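Local structure of neutral ceramidase (2ZWS) at residues A246-P251 with F412-G417; T323-T328 with K374-D379; A446-T451 with E459-S464; T450-Y455 with Y467-Q472. The protein hydrolyses the N-acyl linkage of ceramides to sphingosine and free fatty acid, also catalyses the reverse synthesis, and binds one zinc ion per subunit. All coordinates share one frame; numbering follows the deposited sequence. Where two conformers were deposited one is given.

In the fold
From the N terminus, the chain first enters contact 1 at 246-251, and that contact closes only at 412-417, after 160 intervening residues. Contact 2 (323-328 with 374-379) lies wholly within this long excursion and closes a smaller loop there. Contacts 3 and 4 follow later from almost the same place: 446-451 meets 459-464, and 450-455, sharing Thr-450 and Thr-451, meets 467-472. Contact 3 carries the zinc ligand Tyr-448. Its strand and loop are joined to helix 414-428 by contact 1 (Thr-413 with Val-449), to the strand pair 326-327/376-378 by contact 2 (Gly-327 with Gly-463), and to helices 452-457 and 471-488 by contact 4.

Contact 1: A246-P251 with F412-G417; sequences AGNLSP and FTVMAG
Asn-248 places CG between its own backbone N and carbonyl carbon (chi1 52°), and a nearly flat second torsion then points OD1 at the start of helix 414-428. There OD1 accepts from the backbone N of Val-414 at 3.1 Å, a fairly straight bond with the N-H tilted somewhat from the amide plane. An asparagine suits the place because it has both an acceptor and a donor: its ND2 gives a hydrogen to a water 2.9 Å away, which also accepts from Met-415 N. Thr-413 CB and CG2 lie against the amide carbon, CG2 being 3.7 Å from Asn-248 CG, and the two side chains cross at about a right angle. Thr-413 is the N-cap, its OG1 accepting from Ala-416 N at 3.3 Å while also bonding to Glu-454. Glycine suits position 247 because a CB there would run into the carbonyl carbon of Phe-412 and crowd Thr-413 N; Gly-247 N donates to Phe-412 O at 2.9 Å, from above the carbonyl plane. Beside these polar links Leu-249 turns CD1 across Val-414 CG2, 3.6 Å away, an apolar crossing suited to two branched side chains. The first-turn amides are thus all engaged: Val-414 by Asn-248, Met-415 by water, Ala-416 by the cap. The type I turn from Ala-246 to Leu-249 leads into Ser-250, the nucleophile by similarity, so these bonds join its chain to the helix start, while Leu-249 O meets the zinc ligand His-204. The partial positive charge at the helix start would favour acceptors such as Asn-248 OD1 and Thr-413 OG1.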
loop_
_atom_site.group_PDB
_atom_site.type_symbol
_atom_site.label_atom_id
_atom_site.label_comp_id
_atom_site.label_asym_id
_atom_site.label_seq_id
_atom_site.Cartn_x
_atom_site.Cartn_y
_atom_site.Cartn_z
ATOM N N ALA A 246 -9.291 -5.464 7.098
ATOM C CA ALA A 246 -8.422 -6.657 6.929
ATOM C C ALA A 246 -7.567 -6.982 8.159
ATOM O O ALA A 246 -6.670 -7.835 8.084
ATOM C CB ALA A 246 -7.519 -6.456 5.706
ATOM N N GLY A 247 -7.851 -6.337 9.289
ATOM C CA GLY A 247 -6.981 -6.438 10.455
ATOM C C GLY A 247 -6.705 -7.873 10.885
ATOM O O GLY A 247 -5.593 -8.196 11.344
ATOM N N ASN A 248 -7.717 -8.733 10.779
ATOM C CA ASN A 248 -7.556 -10.111 11.231
ATOM C C ASN A 248 -7.652 -11.123 10.088
ATOM O O ASN A 248 -7.963 -12.292 10.311
ATOM C CB ASN A 248 -8.535 -10.469 12.401
ATOM C CG ASN A 248 -10.007 -10.140 12.078
ATOM O OD1 ASN A 248 -10.311 -9.542 11.036
ATOM N ND2 ASN A 248 -10.927 -10.564 12.963
ATOM N N LEU A 249 -7.345 -10.674 8.861
ATOM C CA LEU A 249 -7.477 -11.519 7.673
ATOM C C LEU A 249 -6.149 -11.706 6.926
ATOM O O LEU A 249 -5.511 -10.730 6.503
ATOM C CB LEU A 249 -8.508 -10.927 6.705
ATOM C CG LEU A 249 -9.969 -10.928 7.145
ATOM C CD1 LEU A 249 -10.776 -10.057 6.195
ATOM C CD2 LEU A 249 -10.502 -12.338 7.078
ATOM N N SER A 250 -5.791 -12.966 6.733
ATOM C CA SER A 250 -4.594 -13.379 6.005
ATOM C C SER A 250 -4.957 -13.999 4.659
ATOM O O SER A 250 -6.092 -14.478 4.454
ATOM C CB SER A 250 -3.888 -14.494 6.783
ATOM O OG SER A 250 -3.374 -14.018 8.005
ATOM N N PRO A 251 -3.981 -14.088 3.744
ATOM C CA PRO A 251 -4.243 -14.882 2.534
ATOM C C PRO A 251 -4.585 -16.322 2.933
ATOM O O PRO A 251 -4.031 -16.887 3.915
ATOM C CB PRO A 251 -2.900 -14.859 1.790
ATOM C CG PRO A 251 -2.218 -13.617 2.312
ATOM C CD PRO A 251 -2.612 -13.525 3.765
ATOM N N PHE A 412 -8.659 -2.373 10.629
ATOM C CA PHE A 412 -9.848 -2.767 11.377
ATOM C C PHE A 412 -10.128 -4.241 11.170
ATOM O O PHE A 412 -10.085 -4.736 10.065
ATOM C CB PHE A 412 -11.038 -1.936 10.912
ATOM C CG PHE A 412 -10.977 -0.505 11.365
ATOM C CD1 PHE A 412 -10.007 0.377 10.839
ATOM C CD2 PHE A 412 -11.886 -0.019 12.288
ATOM C CE1 PHE A 412 -9.935 1.693 11.286
ATOM C CE2 PHE A 412 -11.833 1.305 12.700
ATOM C CZ PHE A 412 -10.845 2.170 12.197
ATOM N N THR A 413 -10.465 -4.948 12.237
ATOM C CA THR A 413 -10.880 -6.329 12.066
ATOM C C THR A 413 -12.223 -6.358 11.367
ATOM O O THR A 413 -12.898 -5.336 11.260
ATOM C CB THR A 413 -11.095 -7.009 13.399
ATOM O OG1 THR A 413 -12.080 -6.270 14.142
ATOM C CG2 THR A 413 -9.787 -7.101 14.170
ATOM N N VAL A 414 -12.610 -7.542 10.891
ATOM C CA VAL A 414 -13.879 -7.685 10.151
ATOM C C VAL A 414 -15.033 -7.012 10.922
ATOM O O VAL A 414 -15.709 -6.136 10.388
ATOM C CB VAL A 414 -14.202 -9.178 9.854
ATOM C CG1 VAL A 414 -15.646 -9.353 9.295
ATOM C CG2 VAL A 414 -13.162 -9.770 8.889
ATOM N N MET A 415 -15.262 -7.413 12.179
ATOM C CA MET A 415 -16.426 -6.892 12.895
ATOM C C MET A 415 -16.245 -5.432 13.295
ATOM O O MET A 415 -17.238 -4.681 13.404
ATOM C CB MET A 415 -16.775 -7.751 14.123
ATOM C CG MET A 415 -17.292 -9.157 13.800
ATOM S SD MET A 415 -18.429 -9.237 12.372
ATOM C CE MET A 415 -19.799 -8.143 12.833
ATOM N N ALA A 416 -15.000 -4.995 13.496
ATOM C CA ALA A 416 -14.798 -3.573 13.835
ATOM C C ALA A 416 -15.241 -2.700 12.652
ATOM O O ALA A 416 -15.915 -1.673 12.833
ATOM C CB ALA A 416 -13.359 -3.299 14.253
ATOM N N GLY A 417 -14.904 -3.142 11.450
ATOM C CA GLY A 417 -15.290 -2.413 10.238
ATOM C C GLY A 417 -16.761 -2.579 9.903
ATOM O O GLY A 417 -17.466 -1.604 9.569
HETATM O O HOH W 1 -8.505 -2.401 7.624
HETATM O O HOH W 2 -13.666 -9.587 13.450
#

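Contact 2: T323-T328 with K374-D379; sequences TAAIGT and KTILAD
A classic beta bulge marks the antiparallel pairing of strands 326-327 and 376-378, where Leu-377 and Ala-378 both face Ile-326. Two N-H groups accordingly converge on one carbonyl: Leu-377 N is 2.7 Å from Ile-326 O and Ala-378 N donates to the same oxygen at 3.1 Å. In return Ile-326 N donates to Ala-378 O, lying in the plane of that carbonyl. Past the bulge the pairing resumes at Gly-327 and Ile-376, and Thr-328 N reaches Thr-375 O at 2.9 Å. Glycine fits at 327 because the CG of Lys-374 lies 3.6 Å from its CA. The lysine chain runs alongside this backbone, extended at first and then bent at chi3 (-77°), which delivers NZ to Ala-325 O at 2.8 Å. Thr-465 O and Gln-371 OE1 also accept from this amine, so a long, flexible donor is well suited to bridging three carbonyl-type oxygens. Small Ala-325 sets its methyl against Ile-376, whose side chain also packs on Leu-367 of helix 365-370. At the far end, one water accepts from Thr-323 OG1 at 2.6 Å and donates to both Ala-324 O and Asp-379 OD1.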
loop_
_atom_site.group_PDB
_atom_site.type_symbol
_atom_site.label_atom_id
_atom_site.label_comp_id
_atom_site.label_asym_id
_atom_site.label_seq_id
_atom_site.Cartn_x
_atom_site.Cartn_y
_atom_site.Cartn_z
ATOM N N THR A 323 -4.459 6.996 26.435
ATOM C CA THR A 323 -3.305 7.289 25.599
ATOM C C THR A 323 -2.735 5.952 25.106
ATOM O O THR A 323 -3.047 4.873 25.626
ATOM C CB THR A 323 -2.281 8.165 26.337
ATOM O OG1 THR A 323 -1.907 7.522 27.554
ATOM C CG2 THR A 323 -2.881 9.558 26.650
ATOM N N ALA A 324 -1.918 5.999 24.076
ATOM C CA ALA A 324 -1.530 4.796 23.353
ATOM C C ALA A 324 -0.625 3.871 24.150
ATOM O O ALA A 324 0.291 4.317 24.877
ATOM C CB ALA A 324 -0.823 5.184 22.047
ATOM N N ALA A 325 -0.844 2.572 23.973
ATOM C CA ALA A 325 0.050 1.576 24.541
ATOM C C ALA A 325 -0.040 0.305 23.732
ATOM O O ALA A 325 -1.084 -0.003 23.169
ATOM C CB ALA A 325 -0.288 1.303 26.041
ATOM N N ILE A 326 1.076 -0.409 23.639
ATOM C CA ILE A 326 1.118 -1.726 23.014
ATOM C C ILE A 326 1.181 -2.806 24.088
ATOM O O ILE A 326 1.906 -2.655 25.080
ATOM C CB ILE A 326 2.341 -1.857 22.108
ATOM C CG1 ILE A 326 2.267 -0.858 20.968
ATOM C CG2 ILE A 326 2.461 -3.256 21.515
ATOM C CD1 ILE A 326 3.607 -0.601 20.464
ATOM N N GLY A 327 0.416 -3.872 23.885
ATOM C CA GLY A 327 0.361 -4.978 24.836
ATOM C C GLY A 327 1.259 -6.137 24.453
ATOM O O GLY A 327 1.781 -6.201 23.329
ATOM N N THR A 328 1.425 -7.066 25.395
ATOM C CA THR A 328 2.225 -8.271 25.186
ATOM C C THR A 328 1.439 -9.271 24.340
ATOM O O THR A 328 0.199 -9.292 24.389
ATOM C CB THR A 328 2.607 -8.951 26.539
ATOM O OG1 THR A 328 1.412 -9.390 27.197
ATOM C CG2 THR A 328 3.378 -7.989 27.467
ATOM N N LYS A 374 -5.483 -5.432 28.502
ATOM C CA LYS A 374 -4.135 -5.371 27.979
ATOM C C LYS A 374 -3.072 -5.460 29.078
ATOM O O LYS A 374 -3.221 -4.855 30.142
ATOM C CB LYS A 374 -3.962 -4.044 27.223
ATOM C CG LYS A 374 -2.615 -3.907 26.469
ATOM C CD LYS A 374 -2.518 -2.567 25.706
ATOM C CE LYS A 374 -3.347 -2.612 24.428
ATOM N NZ LYS A 374 -3.519 -1.213 23.927
ATOM N N THR A 375 -2.016 -6.234 28.814
ATOM C CA THR A 375 -0.828 -6.143 29.654
ATOM C C THR A 375 0.201 -5.335 28.879
ATOM O O THR A 375 0.715 -5.732 27.821
ATOM C CB THR A 375 -0.299 -7.493 30.184
ATOM O OG1 THR A 375 0.348 -8.228 29.148
ATOM C CG2 THR A 375 -1.438 -8.320 30.772
ATOM N N ILE A 376 0.445 -4.142 29.393
ATOM C CA ILE A 376 1.240 -3.166 28.659
ATOM C C ILE A 376 2.690 -3.614 28.503
ATOM O O ILE A 376 3.359 -3.945 29.491
ATOM C CB ILE A 376 1.152 -1.776 29.317
ATOM C CG1 ILE A 376 -0.289 -1.250 29.229
ATOM C CG2 ILE A 376 2.161 -0.829 28.687
ATOM C CD1 ILE A 376 -0.573 -0.014 30.053
ATOM N N LEU A 377 3.152 -3.637 27.250
ATOM C CA LEU A 377 4.546 -3.869 26.923
ATOM C C LEU A 377 5.291 -2.547 26.741
ATOM O O LEU A 377 6.427 -2.381 27.221
ATOM C CB LEU A 377 4.657 -4.717 25.650
ATOM C CG LEU A 377 6.062 -4.962 25.082
ATOM C CD1 LEU A 377 6.913 -5.803 26.033
ATOM C CD2 LEU A 377 5.969 -5.627 23.724
ATOM N N ALA A 378 4.657 -1.617 26.030
ATOM C CA ALA A 378 5.256 -0.306 25.771
ATOM C C ALA A 378 4.209 0.782 25.876
ATOM O O ALA A 378 3.157 0.705 25.243
ATOM C CB ALA A 378 5.940 -0.273 24.397
ATOM N N ASP A 379 4.506 1.790 26.691
ATOM C CA ASP A 379 3.648 2.955 26.849
ATOM C C ASP A 379 4.110 3.985 25.822
ATOM O O ASP A 379 4.947 4.832 26.115
ATOM C CB ASP A 379 3.773 3.511 28.281
ATOM C CG ASP A 379 3.002 4.818 28.485
ATOM O OD1 ASP A 379 2.462 5.365 27.495
ATOM O OD2 ASP A 379 2.949 5.319 29.649
HETATM O O HOH W 3 0.195 6.327 26.726
HETATM O O HOH W 4 -1.981 -7.677 26.105
#

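Contact 3: A446-T451 with E459-S464; sequences ASYVTT and EYEGGS. With ZN (zinc ion), chain B.
Tyr-448 is held closely by Glu-461 and Ser-464 near the root of its ring, while the exposed Tyr-460 meets it more loosely farther along the same side, toward the phenol end. In the tight part, Tyr-448 N donates to Ser-464 O at 3.0 Å from above the carbonyl plane. Aliphatic atoms pack on the ring: Glu-461 CG lies 3.6 Å from Tyr-448 CD2, and Ser-464 CB lies 3.7 Å from Tyr-448 CD1. A short serine suits this close fit, and so does a glutamate whose chi1 (-60°) lays CG by the ring, while the bend at chi2 (80°) swings the carboxylate off toward Arg-160 and Ser-161. Thr-450 crosses Glu-461 at about a right angle, its OG1 3.8 Å from Glu-461 CB.

The solvent side belongs to Tyr-460, which offers its edge to the face of Tyr-448 in a T-shaped stack with centroids 5.4 Å apart and planes at 73°. A glycerol molecule, probably from the crystallisation liquor, hydrogen-bonds to Tyr-448 OH and, weakly, to Tyr-460 OH.

The phenol oxygen of Tyr-448 binds the zinc ion at 2.2 Å, beside a water; His-97, His-204 and Glu-411 complete the site. Arg-160 is the second-shell link: its NH2 donates to that phenol oxygen, and its NE makes a salt bridge with Glu-461 OE2. Ser-161 meets the other carboxylate oxygen. Glu-461 therefore pads the tyrosine ring and is placed to orient Arg-160, and its negative charge may offset that of the guanidinium beside the metal site.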
loop_
_atom_site.group_PDB
_atom_site.type_symbol
_atom_site.label_atom_id
_atom_site.label_comp_id
_atom_site.label_asym_id
_atom_site.label_seq_id
_atom_site.Cartn_x
_atom_site.Cartn_y
_atom_site.Cartn_z
ATOM N N ALA A 446 -2.469 4.031 12.447
ATOM C CA ALA A 446 -2.482 3.988 13.916
ATOM C C ALA A 446 -2.787 2.553 14.360
ATOM O O ALA A 446 -3.643 2.320 15.224
ATOM C CB ALA A 446 -3.503 4.991 14.452
ATOM N N SER A 447 -2.047 1.609 13.788
ATOM C CA SER A 447 -2.081 0.208 14.192
ATOM C C SER A 447 -3.460 -0.441 14.033
ATOM O O SER A 447 -4.095 -0.252 13.041
ATOM C CB SER A 447 -1.466 0.065 15.601
ATOM O OG SER A 447 -0.093 0.435 15.544
ATOM N N TYR A 448 -3.937 -1.194 15.027
ATOM C CA TYR A 448 -5.107 -2.071 14.839
ATOM C C TYR A 448 -6.362 -1.598 15.569
ATOM O O TYR A 448 -6.279 -0.871 16.565
ATOM C CB TYR A 448 -4.770 -3.536 15.205
ATOM C CG TYR A 448 -3.863 -4.217 14.193
ATOM C CD1 TYR A 448 -2.488 -3.990 14.172
ATOM C CD2 TYR A 448 -4.386 -5.105 13.261
ATOM C CE1 TYR A 448 -1.647 -4.609 13.195
ATOM C CE2 TYR A 448 -3.588 -5.754 12.328
ATOM C CZ TYR A 448 -2.209 -5.504 12.267
ATOM O OH TYR A 448 -1.439 -6.144 11.283
ATOM N N VAL A 449 -7.519 -2.003 15.055
ATOM C CA VAL A 449 -8.780 -1.749 15.743
ATOM C C VAL A 449 -9.615 -3.020 15.801
ATOM O O VAL A 449 -10.003 -3.602 14.805
ATOM C CB VAL A 449 -9.593 -0.615 15.096
ATOM C CG1 VAL A 449 -10.867 -0.358 15.881
ATOM C CG2 VAL A 449 -8.746 0.674 14.966
ATOM N N THR A 450 -9.910 -3.377 17.032
ATOM C CA THR A 450 -10.593 -4.582 17.386
ATOM C C THR A 450 -11.897 -4.147 18.116
ATOM O O THR A 450 -11.971 -3.048 18.686
ATOM C CB THR A 450 -9.533 -5.234 18.270
ATOM O OG1 THR A 450 -9.011 -6.498 17.850
ATOM C CG2 THR A 450 -9.352 -4.684 19.577
ATOM N N THR A 451 -12.943 -4.965 18.068
ATOM C CA THR A 451 -14.159 -4.625 18.809
ATOM C C THR A 451 -13.855 -4.753 20.308
ATOM O O THR A 451 -12.866 -5.362 20.687
ATOM C CB THR A 451 -15.308 -5.575 18.483
ATOM O OG1 THR A 451 -14.891 -6.901 18.809
ATOM C CG2 THR A 451 -15.694 -5.516 16.989
ATOM N N GLU A 459 -5.499 -11.162 21.567
ATOM C CA GLU A 459 -4.664 -11.760 20.528
ATOM C C GLU A 459 -3.923 -10.583 19.870
ATOM O O GLU A 459 -4.064 -9.457 20.329
ATOM C CB GLU A 459 -5.515 -12.546 19.535
ATOM C CG GLU A 459 -6.112 -13.824 20.150
ATOM C CD GLU A 459 -6.693 -14.732 19.096
ATOM O OE1 GLU A 459 -7.766 -14.396 18.532
ATOM O OE2 GLU A 459 -6.072 -15.787 18.810
ATOM N N TYR A 460 -3.157 -10.833 18.812
ATOM C CA TYR A 460 -2.221 -9.835 18.293
ATOM C C TYR A 460 -2.881 -8.475 18.012
ATOM O O TYR A 460 -2.384 -7.433 18.436
ATOM C CB TYR A 460 -1.527 -10.393 17.056
ATOM C CG TYR A 460 -0.638 -9.381 16.372
ATOM C CD1 TYR A 460 0.599 -9.023 16.919
ATOM C CD2 TYR A 460 -1.047 -8.777 15.181
ATOM C CE1 TYR A 460 1.414 -8.061 16.292
ATOM C CE2 TYR A 460 -0.235 -7.841 14.536
ATOM C CZ TYR A 460 0.975 -7.482 15.103
ATOM O OH TYR A 460 1.777 -6.545 14.461
ATOM N N GLU A 461 -4.024 -8.499 17.335
ATOM C CA GLU A 461 -4.741 -7.277 16.985
ATOM C C GLU A 461 -5.224 -6.489 18.195
ATOM O O GLU A 461 -5.218 -5.245 18.196
ATOM C CB GLU A 461 -5.904 -7.589 16.050
ATOM C CG GLU A 461 -5.481 -8.252 14.721
ATOM C CD GLU A 461 -5.212 -9.749 14.842
ATOM O OE1 GLU A 461 -5.589 -10.385 15.862
ATOM O OE2 GLU A 461 -4.594 -10.304 13.921
ATOM N N GLY A 462 -5.701 -7.221 19.202
ATOM C CA GLY A 462 -5.873 -6.635 20.521
ATOM C C GLY A 462 -4.451 -6.484 21.010
ATOM O O GLY A 462 -3.578 -7.259 20.650
ATOM N N GLY A 463 -4.148 -5.475 21.788
ATOM C CA GLY A 463 -2.754 -5.385 22.172
ATOM C C GLY A 463 -1.972 -4.574 21.154
ATOM O O GLY A 463 -0.971 -3.956 21.522
ATOM N N SER A 464 -2.391 -4.568 19.879
ATOM C CA SER A 464 -2.021 -3.404 19.045
ATOM C C SER A 464 -3.186 -2.444 18.812
ATOM O O SER A 464 -3.114 -1.581 17.920
ATOM C CB SER A 464 -1.383 -3.823 17.710
ATOM O OG SER A 464 -0.052 -4.272 17.925
HETATM ZN ZN ZN B . -1.487 -5.647 9.169
HETATM O O HOH W 5 0.573 -6.116 9.267
#

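Contact 4: T450-Y455 with Y467-Q472; sequences TTREEY and YGPWTQ
Residues 450-455 run from the extended residues after strand 448-449 into the first turn of helix 452-457, and a type I beta turn within 467-472 answers them, bringing the CA atoms of Arg-452 and Pro-469 to 5.4 Å. Pro-469 fits between two larger side chains. Its CA sits over the centre of the Tyr-455 ring at 3.6 Å, a CH-pi contact. Its CB lies against one face of the Arg-452 guanidinium, 3.5 Å from NE. The arginine, bent at chi2 (68°), turns CD over the face of the Trp-470 six-membered ring, 3.6 Å from its centroid. The guanidinium stands nearly upright to the indole, with planes 84° apart, and presents its edge to CZ2, while NH2 forms a salt bridge with Glu-373. No direct hydrogen bond crosses the gap; instead one water donates to Thr-450 O at 2.7 Å and to Pro-469 O, and accepts from Gln-472 N. In a capping box, Thr-451 OG1 accepts from Glu-454 N and Glu-454 OE1 from Thr-451 N; Thr-451 OG1 also bonds Asn-168 OD1. Tyr-455 OH bonds to Gln-371 O, and Gln-472, in the first turn of helix 471-488, packs against strand 448-449 and helix 414-428.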
loop_
_atom_site.group_PDB
_atom_site.type_symbol
_atom_site.label_atom_id
_atom_site.label_comp_id
_atom_site.label_asym_id
_atom_site.label_seq_id
_atom_site.Cartn_x
_atom_site.Cartn_y
_atom_site.Cartn_z
ATOM N N THR A 450 -9.910 -3.377 17.032
ATOM C CA THR A 450 -10.593 -4.582 17.386
ATOM C C THR A 450 -11.897 -4.147 18.116
ATOM O O THR A 450 -11.971 -3.048 18.686
ATOM C CB THR A 450 -9.533 -5.234 18.270
ATOM O OG1 THR A 450 -9.011 -6.498 17.850
ATOM C CG2 THR A 450 -9.352 -4.684 19.577
ATOM N N THR A 451 -12.943 -4.965 18.068
ATOM C CA THR A 451 -14.159 -4.625 18.809
ATOM C C THR A 451 -13.855 -4.753 20.308
ATOM O O THR A 451 -12.866 -5.362 20.687
ATOM C CB THR A 451 -15.308 -5.575 18.483
ATOM O OG1 THR A 451 -14.891 -6.901 18.809
ATOM C CG2 THR A 451 -15.694 -5.516 16.989
ATOM N N ARG A 452 -14.748 -4.236 21.150
ATOM C CA ARG A 452 -14.606 -4.403 22.614
ATOM C C ARG A 452 -14.387 -5.876 23.020
ATOM O O ARG A 452 -13.503 -6.197 23.842
ATOM C CB ARG A 452 -15.833 -3.817 23.344
ATOM C CG ARG A 452 -15.820 -3.992 24.873
ATOM C CD ARG A 452 -14.734 -3.157 25.500
ATOM N NE ARG A 452 -14.451 -3.415 26.919
ATOM C CZ ARG A 452 -13.518 -4.255 27.359
ATOM N NH1 ARG A 452 -13.309 -4.386 28.662
ATOM N NH2 ARG A 452 -12.792 -4.972 26.505
ATOM N N GLU A 453 -15.159 -6.755 22.398
ATOM C CA GLU A 453 -15.105 -8.199 22.717
ATOM C C GLU A 453 -13.792 -8.822 22.242
ATOM O O GLU A 453 -13.116 -9.536 22.988
ATOM C CB GLU A 453 -16.309 -8.928 22.121
ATOM C CG GLU A 453 -17.668 -8.404 22.627
ATOM C CD GLU A 453 -18.299 -7.269 21.797
ATOM O OE1 GLU A 453 -17.603 -6.532 21.037
ATOM O OE2 GLU A 453 -19.544 -7.102 21.912
ATOM N N GLU A 454 -13.389 -8.507 21.011
ATOM C CA GLU A 454 -12.091 -8.964 20.525
ATOM C C GLU A 454 -10.952 -8.447 21.392
ATOM O O GLU A 454 -9.993 -9.174 21.668
ATOM C CB GLU A 454 -11.858 -8.492 19.088
ATOM C CG GLU A 454 -12.693 -9.219 18.060
ATOM C CD GLU A 454 -12.874 -8.436 16.784
ATOM O OE1 GLU A 454 -12.263 -7.353 16.644
ATOM O OE2 GLU A 454 -13.642 -8.898 15.921
ATOM N N TYR A 455 -11.026 -7.167 21.765
ATOM C CA TYR A 455 -9.975 -6.545 22.560
ATOM C C TYR A 455 -9.717 -7.349 23.815
ATOM O O TYR A 455 -8.554 -7.554 24.183
ATOM C CB TYR A 455 -10.368 -5.121 22.934
ATOM C CG TYR A 455 -9.315 -4.368 23.699
ATOM C CD1 TYR A 455 -8.408 -3.530 23.031
ATOM C CD2 TYR A 455 -9.243 -4.454 25.104
ATOM C CE1 TYR A 455 -7.444 -2.817 23.723
ATOM C CE2 TYR A 455 -8.275 -3.742 25.819
ATOM C CZ TYR A 455 -7.379 -2.911 25.105
ATOM O OH TYR A 455 -6.425 -2.198 25.782
ATOM N N TYR A 467 -5.499 2.615 21.711
ATOM C CA TYR A 467 -6.176 3.587 22.593
ATOM C C TYR A 467 -7.143 2.955 23.597
ATOM O O TYR A 467 -8.003 3.628 24.148
ATOM C CB TYR A 467 -6.850 4.683 21.740
ATOM C CG TYR A 467 -5.878 5.229 20.703
ATOM C CD1 TYR A 467 -4.853 6.115 21.070
ATOM C CD2 TYR A 467 -5.950 4.824 19.355
ATOM C CE1 TYR A 467 -3.927 6.591 20.107
ATOM C CE2 TYR A 467 -5.031 5.294 18.382
ATOM C CZ TYR A 467 -4.044 6.182 18.766
ATOM O OH TYR A 467 -3.139 6.624 17.811
ATOM N N GLY A 468 -7.008 1.648 23.772
ATOM C CA GLY A 468 -7.782 0.924 24.779
ATOM C C GLY A 468 -9.021 0.227 24.257
ATOM O O GLY A 468 -9.295 0.185 23.044
ATOM N N PRO A 469 -9.829 -0.300 25.176
ATOM C CA PRO A 469 -10.944 -1.159 24.808
ATOM C C PRO A 469 -12.008 -0.458 23.956
ATOM O O PRO A 469 -12.732 -1.121 23.219
ATOM C CB PRO A 469 -11.517 -1.597 26.173
ATOM C CG PRO A 469 -11.068 -0.556 27.136
ATOM C CD PRO A 469 -9.721 -0.111 26.637
ATOM N N TRP A 470 -12.114 0.861 24.086
ATOM C CA TRP A 470 -13.170 1.603 23.398
ATOM C C TRP A 470 -12.688 2.300 22.130
ATOM O O TRP A 470 -13.391 3.149 21.592
ATOM C CB TRP A 470 -13.859 2.590 24.351
ATOM C CG TRP A 470 -14.418 1.860 25.557
ATOM C CD1 TRP A 470 -13.949 1.913 26.828
ATOM C CD2 TRP A 470 -15.485 0.913 25.548
ATOM N NE1 TRP A 470 -14.689 1.076 27.636
ATOM C CE2 TRP A 470 -15.637 0.449 26.872
ATOM C CE3 TRP A 470 -16.345 0.423 24.552
ATOM C CZ2 TRP A 470 -16.623 -0.489 27.235
ATOM C CZ3 TRP A 470 -17.324 -0.514 24.909
ATOM C CH2 TRP A 470 -17.451 -0.952 26.245
ATOM N N THR A 471 -11.518 1.900 21.641
ATOM C CA THR A 471 -11.002 2.419 20.361
ATOM C C THR A 471 -12.026 2.253 19.229
ATOM O O THR A 471 -12.296 3.209 18.460
ATOM C CB THR A 471 -9.648 1.774 20.000
ATOM O OG1 THR A 471 -8.698 2.048 21.039
ATOM C CG2 THR A 471 -9.110 2.323 18.677
ATOM N N GLN A 472 -12.609 1.056 19.109
ATOM C CA GLN A 472 -13.566 0.820 18.035
ATOM C C GLN A 472 -14.791 1.718 18.182
ATOM O O GLN A 472 -15.277 2.272 17.196
ATOM C CB GLN A 472 -13.977 -0.655 17.978
ATOM C CG GLN A 472 -14.789 -1.076 16.731
ATOM C CD GLN A 472 -16.269 -0.717 16.803
ATOM O OE1 GLN A 472 -16.834 -0.565 17.895
ATOM N NE2 GLN A 472 -16.918 -0.588 15.635
HETATM O O HOH W 6 -11.444 -1.249 20.606
HETATM O O HOH W 7 -16.621 -2.165 20.297
#